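Local coordinates for anthranilate synthase component I (Streptococcus pneumoniae serotype 4, PDB 5KCK), which belongs to the anthranilate synthase family, forming a two-subunit assembly of mixed alpha-beta chains built around large antiparallel sheets, at residues G9-P14 and F229-R234; D69-L74 and A357-L362; M305-G310 and V323-Y328; L44-V49 and V141-L146. All coordinates share one frame; numbering follows the deposited sequence.

Interaction 1: G9-P14 and F229-R234; sequences GDVLSP and FYRNLR
Arg231, on helix 226-236, takes hold of the Asp10 carboxylate side-on, with two nitrogens matched to two oxygens. Its NE donates to Asp10 OD2 over 2.9 Å in a nearly straight bond (173°), and its NH2 forms a salt bridge with Asp10 OD1, also 2.9 Å, on that oxygen's syn lone pair. Both oxygens sit at the guanidinium edge, although the two planes are twisted 33° apart. Two bonds, one to each oxygen, fix the rotation of the carboxylate, and arginine suits this place because NE and NH2 are spaced like the two oxygens of an acid. Beyond NH2, Val11 CG1 lies 3.5 Å away in an oblique approach, giving the buried guanidinium an apolar neighbour. The grip is a side-on Arg-Asp salt bridge that ties the loop between strand 2-8 and helix 14-20, in the N-terminal region, to helix 226-236. The network continues at the backbone: a water donates to Arg231 O over 2.8 Å and also to Asp10 OD2. One turn on, the Arg234 chain bends at chi3 (-69°), which brings NH1 to that water at 2.9 Å, in the guanidinium plane. Asp10 OD2 itself is 4.6 Å from Arg234 NH1 and well out of that plane, so water joins the two charges; Arg234 NH2 has a salt bridge to Glu30 of the second subunit.

Interaction 2: D69-L74 and A357-L362; sequences DPLDFL and ALKATL
The capped first turn of helix 70-78 meets helix 354-361 through Leu71, whose branched end touches both Leu358 and the aliphatic stem of Lys359. Leu71 CD1 touches Lys359 CG at 3.7 Å and Leu358 CD2 at 4.0 Å, while Leu71 CD2 lies 4.1 Å from that same Leu358 CD2. The two leucines cross at about a right angle; Leu71 and Lys359 run past each other in opposite directions. Leucine suits the buried side, and lysine suits the less buried one, since its methylenes cover Leu71 while its amine reaches the waters beside Asp69 and Asp72. The Lys359 chain bends at chi3 (-82°), and NZ gives a hydrogen to a water at 2.6 Å that in turn donates to Asp69 OD2. The acid and the amine are thus joined through water. A second water, held by NZ, reaches Asp72 OD1 weakly. Asp69 is itself busy as the N-cap: its OD2 takes Asp72 N at 2.8 Å, almost straight (174°), and Leu71 N weakly, while OD1 bonds Tyr105 OH. Both helices rest on one antiparallel sheet, Leu71 against Met121 and Leu358 against Leu260, a layered alpha-beta packing with an Asp N-cap at the start of helix 70-78.

Interaction 3: M305-G310 and V323-Y328; sequences MLVDLG and VQVTKY
Val307 sits on the face of helix 297-316 that is turned to strand 324-333, the outermost strand of the large antiparallel sheet, so this is helix-on-sheet packing at the sheet's margin. The apolar contacts all belong to Val307. Its CG1 stands anti to the backbone N (chi1 177°), and from there CG1 meets Val325 CG2 at 4.2 Å, while both methyls face Tyr328 CE1. Valine, short and branched, suits a place where the helix comes close to the strand, with 8.2 Å between Val307 CA and Val325 CA. Val325 is a beta-branched residue whose CB is directed at the helix, natural for an extended strand, and beside it lies Arg311 of the same helix. Polar contacts belong to the surroundings: Asp308 OD1 makes a salt bridge with Arg311 NH1, and strand 324-333 is held to strand 338-347 by backbone bonds such as those between Gln324 and Lys345. Aromatic contact follows where the chain turns a corner at Lys327 and carries on to Tyr328, whose long side chain brings its ring edge to Val307: Val307 CG2 lies at that edge, 4.0 Å from Tyr328 CE1, with Val307 CG1 at 4.2 Å from that same CE1.

Interaction 4: L44-V49 and V141-L146; sequences LAYNPV and VIEDAL
The Tyr46 ring receives its partners at the edge: Glu143 OE2 lies near the ring plane, 4.0 Å from Tyr46 CE1, while Leu44 CD2 and two waters also lie in that plane. The Glu143 carboxylate is turned 49° against the ring, and its side chain crosses the tyrosine at about a right angle. Beyond the ring, Tyr46 OH stands 4.0 Å from Val141 CG1. The hydroxyl is satisfied through water: it donates to one at 2.6 Å, which itself donates to Ile142 O at 2.8 Å and to Glu143 OE2 at 2.8 Å. A second water donates to the same OE2 at 2.7 Å and accepts from Asn47 ND2 at 3.2 Å. Two waters therefore serve one oxygen, and the other, OE1, is taken by Ser128 OG and by a salt bridge to Arg150, which probably favours the charged acid in this buried setting. Glutamate suits the place because its chain, bent at chi2 (-73°), can fold its carboxylate back between the ring and the serine. Tyrosine suits it because a long, flat group ending in a donor can reach across from segment 44-49 towards strand 138-144. Helix 152-166 packs here too, with Val162 on Tyr46 and Leu159 on Val141. This is a bridge over the middle strand 128-133 of a three-stranded antiparallel sheet, one that runs on into the second subunit.

In the fold
Interactions 1 and 4, about 24 Å apart between centres, are buried and border the second subunit, and both depend on polar groups joined through water. The first has a direct salt bridge across its segments, while the fourth joins its polar groups through solvent alone. Interactions 2 and 3, about 22 Å apart between centres, touch no other subunit and rest on apolar contacts where helices lie on the eleven-stranded sheet: leucines and a lysine stem in interaction 2, buried with a water-linked polar side, and valines and a tyrosine ring edge in interaction 3, partly exposed. Interactions 1 and 2 join the N-terminal part of the chain to its later part, on opposite sides of the chain's centre.

Interaction 1: G9-P14 and F229-R234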
# COMPACT_ATOMS: atom_id res chain seq x y z
N GLY A 9 -1.77 -12.02 4.57
CA GLY A 9 -0.72 -11.17 4.04
C GLY A 9 0.13 -10.46 5.08
O GLY A 9 1.15 -9.86 4.71
N ASP A 10 -0.24 -10.52 6.36
CA ASP A 10 0.42 -9.71 7.38
C ASP A 10 1.56 -10.44 8.08
O ASP A 10 2.13 -9.88 9.03
CB ASP A 10 -0.60 -9.23 8.42
CG ASP A 10 -1.38 -10.38 9.07
OD1 ASP A 10 -1.08 -11.56 8.80
OD2 ASP A 10 -2.30 -10.10 9.89
N VAL A 11 1.90 -11.66 7.67
CA VAL A 11 2.96 -12.42 8.31
C VAL A 11 4.05 -12.84 7.33
O VAL A 11 4.97 -13.56 7.72
CB VAL A 11 2.42 -13.66 9.06
CG1 VAL A 11 1.46 -13.26 10.14
CG2 VAL A 11 1.79 -14.66 8.08
N LEU A 12 3.96 -12.41 6.08
CA LEU A 12 4.92 -12.79 5.07
C LEU A 12 4.91 -11.71 4.00
O LEU A 12 3.84 -11.24 3.60
CB LEU A 12 4.58 -14.16 4.45
CG LEU A 12 5.64 -14.82 3.57
CD1 LEU A 12 6.93 -15.03 4.37
CD2 LEU A 12 5.12 -16.15 3.03
N SER A 13 6.09 -11.30 3.57
CA SER A 13 6.29 -10.42 2.44
C SER A 13 6.99 -11.19 1.32
O SER A 13 7.52 -12.28 1.55
CB SER A 13 7.14 -9.21 2.85
OG SER A 13 8.49 -9.60 2.98
N PRO A 14 6.99 -10.67 0.08
CA PRO A 14 7.70 -11.40 -0.98
C PRO A 14 9.20 -11.43 -0.77
O PRO A 14 9.87 -12.38 -1.21
CB PRO A 14 7.31 -10.64 -2.27
CG PRO A 14 6.78 -9.35 -1.83
CD PRO A 14 6.25 -9.51 -0.43
N PHE A 229 -9.04 -11.44 15.36
CA PHE A 229 -10.11 -10.54 14.92
C PHE A 229 -9.54 -9.21 14.46
O PHE A 229 -9.93 -8.70 13.40
CB PHE A 229 -11.12 -10.35 16.05
CG PHE A 229 -12.21 -9.36 15.72
CD1 PHE A 229 -13.33 -9.75 15.00
CD2 PHE A 229 -12.12 -8.05 16.14
CE1 PHE A 229 -14.32 -8.85 14.70
CE2 PHE A 229 -13.12 -7.13 15.85
CZ PHE A 229 -14.22 -7.54 15.12
N TYR A 230 -8.59 -8.64 15.21
CA TYR A 230 -7.95 -7.41 14.77
C TYR A 230 -7.24 -7.60 13.44
O TYR A 230 -7.36 -6.76 12.54
CB TYR A 230 -6.97 -6.89 15.83
CG TYR A 230 -6.32 -5.57 15.43
CD1 TYR A 230 -7.07 -4.40 15.38
CD2 TYR A 230 -4.98 -5.50 15.08
CE1 TYR A 230 -6.50 -3.19 15.00
CE2 TYR A 230 -4.39 -4.30 14.69
CZ TYR A 230 -5.16 -3.14 14.66
OH TYR A 230 -4.61 -1.94 14.28
N ARG A 231 -6.50 -8.71 13.28
CA ARG A 231 -5.81 -8.96 12.02
C ARG A 231 -6.78 -8.99 10.85
O ARG A 231 -6.48 -8.50 9.76
CB ARG A 231 -5.01 -10.27 12.09
CG ARG A 231 -3.87 -10.26 13.10
CD ARG A 231 -3.27 -11.67 13.23
NE ARG A 231 -2.76 -12.14 11.95
CZ ARG A 231 -2.40 -13.39 11.69
NH1 ARG A 231 -2.51 -14.33 12.63
NH2 ARG A 231 -1.95 -13.71 10.49
N ASN A 232 -7.96 -9.57 11.07
CA ASN A 232 -8.94 -9.60 9.99
C ASN A 232 -9.60 -8.24 9.81
O ASN A 232 -9.91 -7.84 8.68
CB ASN A 232 -10.00 -10.67 10.25
CG ASN A 232 -10.88 -10.91 9.04
OD1 ASN A 232 -10.39 -11.29 7.97
ND2 ASN A 232 -12.18 -10.68 9.20
N LEU A 233 -9.81 -7.53 10.92
CA LEU A 233 -10.47 -6.22 10.86
C LEU A 233 -9.67 -5.24 10.02
O LEU A 233 -10.25 -4.50 9.21
CB LEU A 233 -10.66 -5.69 12.28
CG LEU A 233 -11.45 -4.38 12.40
CD1 LEU A 233 -12.89 -4.59 11.95
CD2 LEU A 233 -11.39 -3.83 13.82
N ARG A 234 -8.35 -5.20 10.20
CA ARG A 234 -7.55 -4.21 9.48
C ARG A 234 -7.48 -4.50 7.99
O ARG A 234 -7.13 -3.60 7.22
CB ARG A 234 -6.15 -4.11 10.10
CG ARG A 234 -5.35 -5.39 10.10
CD ARG A 234 -4.24 -5.38 11.16
NE ARG A 234 -3.15 -4.44 10.88
CZ ARG A 234 -2.27 -4.57 9.88
NH1 ARG A 234 -2.36 -5.60 9.03
NH2 ARG A 234 -1.32 -3.67 9.71
O HOH W 1 -3.78 -8.15 9.21

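Interaction 2: D69-L74 and A357-L362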
# COMPACT_ATOMS: atom_id res chain seq x y z
N ASP A 69 -7.43 17.64 38.49
CA ASP A 69 -8.30 17.37 37.36
C ASP A 69 -7.63 16.38 36.41
O ASP A 69 -6.44 16.52 36.11
CB ASP A 69 -8.63 18.66 36.59
CG ASP A 69 -9.32 18.37 35.27
OD1 ASP A 69 -10.56 18.27 35.26
OD2 ASP A 69 -8.61 18.24 34.24
N PRO A 70 -8.36 15.39 35.89
CA PRO A 70 -7.70 14.32 35.12
C PRO A 70 -7.08 14.79 33.82
O PRO A 70 -6.02 14.28 33.44
CB PRO A 70 -8.83 13.31 34.88
CG PRO A 70 -10.09 14.07 35.10
CD PRO A 70 -9.79 15.11 36.13
N LEU A 71 -7.72 15.71 33.10
CA LEU A 71 -7.15 16.11 31.81
C LEU A 71 -5.99 17.09 32.00
O LEU A 71 -4.99 16.99 31.29
CB LEU A 71 -8.24 16.71 30.91
CG LEU A 71 -9.37 15.75 30.55
CD1 LEU A 71 -10.35 16.39 29.57
CD2 LEU A 71 -8.83 14.44 30.00
N ASP A 72 -6.11 18.02 32.95
CA ASP A 72 -4.98 18.90 33.24
C ASP A 72 -3.76 18.10 33.70
O ASP A 72 -2.64 18.38 33.27
CB ASP A 72 -5.35 19.94 34.30
CG ASP A 72 -6.40 20.93 33.81
OD1 ASP A 72 -6.71 20.93 32.59
OD2 ASP A 72 -6.90 21.71 34.64
N PHE A 73 -3.98 17.10 34.55
CA PHE A 73 -2.85 16.29 35.01
C PHE A 73 -2.25 15.49 33.86
O PHE A 73 -1.03 15.42 33.71
CB PHE A 73 -3.28 15.36 36.14
CG PHE A 73 -2.14 14.60 36.76
CD1 PHE A 73 -1.21 15.24 37.57
CD2 PHE A 73 -1.98 13.24 36.52
CE1 PHE A 73 -0.15 14.54 38.14
CE2 PHE A 73 -0.92 12.53 37.09
CZ PHE A 73 -0.00 13.18 37.90
N LEU A 74 -3.10 14.86 33.04
CA LEU A 74 -2.59 14.07 31.93
C LEU A 74 -1.69 14.91 31.03
O LEU A 74 -0.60 14.48 30.64
CB LEU A 74 -3.74 13.47 31.14
CG LEU A 74 -3.33 12.75 29.86
CD1 LEU A 74 -2.73 11.39 30.19
CD2 LEU A 74 -4.51 12.64 28.89
N ALA A 357 -8.91 21.46 23.24
CA ALA A 357 -9.49 20.94 22.01
C ALA A 357 -10.37 19.73 22.29
O ALA A 357 -11.44 19.57 21.70
CB ALA A 357 -8.39 20.58 21.01
N LEU A 358 -9.92 18.87 23.21
CA LEU A 358 -10.69 17.69 23.56
C LEU A 358 -11.98 18.09 24.26
O LEU A 358 -13.06 17.60 23.92
CB LEU A 358 -9.85 16.77 24.45
CG LEU A 358 -10.60 15.63 25.14
CD1 LEU A 358 -11.27 14.78 24.10
CD2 LEU A 358 -9.63 14.81 25.96
N LYS A 359 -11.89 18.98 25.25
CA LYS A 359 -13.09 19.40 25.96
C LYS A 359 -14.04 20.17 25.06
O LYS A 359 -15.25 20.14 25.28
CB LYS A 359 -12.70 20.23 27.18
CG LYS A 359 -11.99 19.40 28.24
CD LYS A 359 -11.98 20.08 29.59
CE LYS A 359 -10.88 21.10 29.68
NZ LYS A 359 -10.94 21.78 31.00
N ALA A 360 -13.53 20.85 24.03
CA ALA A 360 -14.40 21.61 23.15
C ALA A 360 -15.20 20.73 22.20
O ALA A 360 -16.23 21.19 21.69
CB ALA A 360 -13.59 22.61 22.32
N THR A 361 -14.77 19.49 21.96
CA THR A 361 -15.40 18.63 20.96
C THR A 361 -16.06 17.37 21.52
O THR A 361 -16.89 16.78 20.83
CB THR A 361 -14.37 18.18 19.91
OG1 THR A 361 -13.26 17.56 20.55
CG2 THR A 361 -13.88 19.37 19.09
N LEU A 362 -15.72 16.95 22.73
CA LEU A 362 -16.21 15.68 23.25
C LEU A 362 -17.58 15.86 23.88
O LEU A 362 -17.75 16.73 24.75
CB LEU A 362 -15.24 15.12 24.29
CG LEU A 362 -15.60 13.83 25.01
CD1 LEU A 362 -15.38 12.65 24.11
CD2 LEU A 362 -14.79 13.69 26.29
O HOH W 2 -9.67 20.02 32.52
O HOH W 3 -8.30 22.96 30.29

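Interaction 3: M305-G310 and V323-Y328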
# COMPACT_ATOMS: atom_id res chain seq x y z
N MSE A 305 -24.72 21.19 9.27
CA MSE A 305 -24.91 21.33 10.71
C MSE A 305 -23.66 20.87 11.46
O MSE A 305 -23.27 21.48 12.46
CB MSE A 305 -26.13 20.53 11.16
CG MSE A 305 -26.97 21.17 12.25
SE MSE A 305 -28.89 20.90 11.96
CE MSE A 305 -29.19 22.18 10.51
N LEU A 306 -23.04 19.80 10.97
CA LEU A 306 -21.82 19.31 11.60
C LEU A 306 -20.64 20.22 11.30
O LEU A 306 -19.76 20.40 12.15
CB LEU A 306 -21.52 17.88 11.15
CG LEU A 306 -20.99 16.99 12.26
CD1 LEU A 306 -22.10 16.65 13.25
CD2 LEU A 306 -20.38 15.73 11.67
N VAL A 307 -20.59 20.79 10.09
CA VAL A 307 -19.54 21.75 9.78
C VAL A 307 -19.64 22.96 10.70
O VAL A 307 -18.65 23.41 11.28
CB VAL A 307 -19.61 22.17 8.30
CG1 VAL A 307 -18.55 23.23 7.99
CG2 VAL A 307 -19.42 20.95 7.40
N ASP A 308 -20.85 23.48 10.87
CA ASP A 308 -21.04 24.64 11.73
C ASP A 308 -20.74 24.33 13.19
O ASP A 308 -20.26 25.19 13.93
CB ASP A 308 -22.45 25.19 11.56
CG ASP A 308 -22.65 25.87 10.22
OD1 ASP A 308 -21.65 26.32 9.62
OD2 ASP A 308 -23.81 25.96 9.76
N LEU A 309 -21.02 23.10 13.63
CA LEU A 309 -20.62 22.71 14.98
C LEU A 309 -19.11 22.75 15.12
O LEU A 309 -18.58 23.21 16.14
CB LEU A 309 -21.17 21.33 15.31
CG LEU A 309 -21.11 20.92 16.80
CD1 LEU A 309 -22.10 21.74 17.62
CD2 LEU A 309 -21.33 19.42 16.99
N GLY A 310 -18.39 22.30 14.08
CA GLY A 310 -16.94 22.32 14.13
C GLY A 310 -16.37 23.73 14.09
O GLY A 310 -15.40 24.04 14.78
N VAL A 323 -10.24 30.64 11.85
CA VAL A 323 -11.07 29.49 11.50
C VAL A 323 -11.33 29.47 10.00
O VAL A 323 -11.81 30.46 9.42
CB VAL A 323 -12.39 29.52 12.28
CG1 VAL A 323 -13.24 28.31 11.91
CG2 VAL A 323 -12.13 29.55 13.77
N GLN A 324 -11.01 28.34 9.36
CA GLN A 324 -11.13 28.20 7.91
C GLN A 324 -11.77 26.86 7.59
O GLN A 324 -11.37 25.83 8.14
CB GLN A 324 -9.76 28.28 7.21
CG GLN A 324 -8.91 29.50 7.54
CD GLN A 324 -7.65 29.55 6.69
OE1 GLN A 324 -7.11 28.52 6.30
NE2 GLN A 324 -7.18 30.76 6.38
N VAL A 325 -12.75 26.88 6.70
CA VAL A 325 -13.30 25.67 6.10
C VAL A 325 -12.51 25.46 4.81
O VAL A 325 -12.72 26.16 3.82
CB VAL A 325 -14.80 25.78 5.84
CG1 VAL A 325 -15.34 24.51 5.20
CG2 VAL A 325 -15.52 26.07 7.15
N THR A 326 -11.55 24.53 4.84
CA THR A 326 -10.56 24.42 3.77
C THR A 326 -10.96 23.41 2.72
O THR A 326 -10.38 23.40 1.63
CB THR A 326 -9.20 24.01 4.34
OG1 THR A 326 -9.28 22.69 4.87
CG2 THR A 326 -8.76 24.98 5.44
N LYS A 327 -11.91 22.55 3.04
CA LYS A 327 -12.44 21.58 2.10
C LYS A 327 -13.89 21.42 2.50
O LYS A 327 -14.17 21.14 3.67
CB LYS A 327 -11.67 20.26 2.21
CG LYS A 327 -11.80 19.35 1.03
CD LYS A 327 -10.80 18.21 1.12
CE LYS A 327 -9.37 18.71 0.99
NZ LYS A 327 -8.41 17.57 0.83
N TYR A 328 -14.81 21.68 1.58
CA TYR A 328 -16.20 21.85 1.97
C TYR A 328 -17.11 20.92 1.18
O TYR A 328 -17.18 21.01 -0.05
CB TYR A 328 -16.69 23.29 1.78
CG TYR A 328 -18.12 23.41 2.25
CD1 TYR A 328 -18.47 22.98 3.52
CD2 TYR A 328 -19.12 23.91 1.42
CE1 TYR A 328 -19.76 23.06 3.98
CE2 TYR A 328 -20.42 23.99 1.87
CZ TYR A 328 -20.74 23.56 3.15
OH TYR A 328 -22.02 23.62 3.64

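Interaction 4: L44-V49 and V141-L146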
# COMPACT_ATOMS: atom_id res chain seq x y z
N LEU A 44 3.32 1.02 17.42
CA LEU A 44 3.31 -0.08 18.38
C LEU A 44 4.07 0.41 19.60
O LEU A 44 5.18 0.95 19.46
CB LEU A 44 3.95 -1.32 17.75
CG LEU A 44 3.53 -2.71 18.20
CD1 LEU A 44 4.07 -3.72 17.21
CD2 LEU A 44 4.05 -3.00 19.58
N ALA A 45 3.48 0.27 20.78
CA ALA A 45 4.11 0.76 22.01
C ALA A 45 4.04 -0.29 23.10
O ALA A 45 3.08 -1.07 23.17
CB ALA A 45 3.45 2.06 22.50
N TYR A 46 5.04 -0.28 23.98
CA TYR A 46 5.21 -1.34 24.97
C TYR A 46 6.01 -0.80 26.16
O TYR A 46 6.67 0.24 26.07
CB TYR A 46 5.91 -2.56 24.36
CG TYR A 46 6.93 -2.16 23.32
CD1 TYR A 46 8.24 -1.85 23.68
CD2 TYR A 46 6.57 -2.04 21.99
CE1 TYR A 46 9.17 -1.44 22.72
CE2 TYR A 46 7.48 -1.62 21.02
CZ TYR A 46 8.78 -1.33 21.39
OH TYR A 46 9.67 -0.93 20.43
N ASN A 47 5.93 -1.53 27.27
CA ASN A 47 6.64 -1.20 28.50
C ASN A 47 6.41 0.25 28.94
O ASN A 47 7.36 1.01 29.09
CB ASN A 47 8.13 -1.49 28.36
CG ASN A 47 8.42 -2.97 28.18
OD1 ASN A 47 7.81 -3.82 28.83
ND2 ASN A 47 9.35 -3.28 27.28
N PRO A 48 5.16 0.64 29.19
CA PRO A 48 4.90 2.04 29.54
C PRO A 48 5.53 2.42 30.87
O PRO A 48 5.65 1.59 31.78
CB PRO A 48 3.37 2.10 29.62
CG PRO A 48 2.99 0.72 30.07
CD PRO A 48 3.98 -0.21 29.41
N VAL A 49 5.95 3.68 30.98
CA VAL A 49 6.50 4.19 32.23
C VAL A 49 5.39 4.46 33.26
O VAL A 49 5.58 4.25 34.46
CB VAL A 49 7.33 5.46 31.95
CG1 VAL A 49 7.81 6.11 33.26
CG2 VAL A 49 8.52 5.11 31.08
N VAL A 141 12.53 2.04 15.40
CA VAL A 141 12.45 1.42 16.72
C VAL A 141 13.10 2.38 17.70
O VAL A 141 14.30 2.65 17.61
CB VAL A 141 13.12 0.04 16.75
CG1 VAL A 141 12.89 -0.63 18.10
CG2 VAL A 141 12.58 -0.83 15.61
N ILE A 142 12.32 2.88 18.66
CA ILE A 142 12.72 4.03 19.48
C ILE A 142 12.74 3.63 20.95
O ILE A 142 11.80 3.02 21.45
CB ILE A 142 11.77 5.22 19.27
CG1 ILE A 142 11.64 5.58 17.78
CG2 ILE A 142 12.21 6.41 20.13
CD1 ILE A 142 12.79 6.38 17.25
N GLU A 143 13.82 4.01 21.64
CA GLU A 143 13.88 4.01 23.09
C GLU A 143 14.29 5.42 23.51
O GLU A 143 15.35 5.89 23.09
CB GLU A 143 14.87 2.97 23.62
CG GLU A 143 14.46 1.52 23.37
CD GLU A 143 13.31 1.06 24.27
OE1 GLU A 143 13.07 1.70 25.33
OE2 GLU A 143 12.64 0.06 23.94
N ASP A 144 13.46 6.07 24.32
CA ASP A 144 13.64 7.48 24.66
C ASP A 144 13.64 7.65 26.17
O ASP A 144 13.23 6.75 26.91
CB ASP A 144 12.52 8.32 24.03
CG ASP A 144 12.94 9.76 23.79
OD1 ASP A 144 13.46 10.39 24.73
OD2 ASP A 144 12.73 10.25 22.65
N ALA A 145 14.14 8.79 26.65
CA ALA A 145 14.24 9.05 28.09
C ALA A 145 13.34 10.19 28.55
O ALA A 145 13.59 10.78 29.61
CB ALA A 145 15.69 9.33 28.48
N LEU A 146 12.26 10.47 27.81
CA LEU A 146 11.33 11.55 28.12
C LEU A 146 10.86 11.53 29.56
O LEU A 146 10.82 12.57 30.23
CB LEU A 146 10.10 11.45 27.20
CG LEU A 146 10.26 11.77 25.73
CD1 LEU A 146 8.97 11.46 25.01
CD2 LEU A 146 10.61 13.24 25.59
O HOH W 4 11.81 0.20 21.31
O HOH W 5 11.60 -1.47 25.87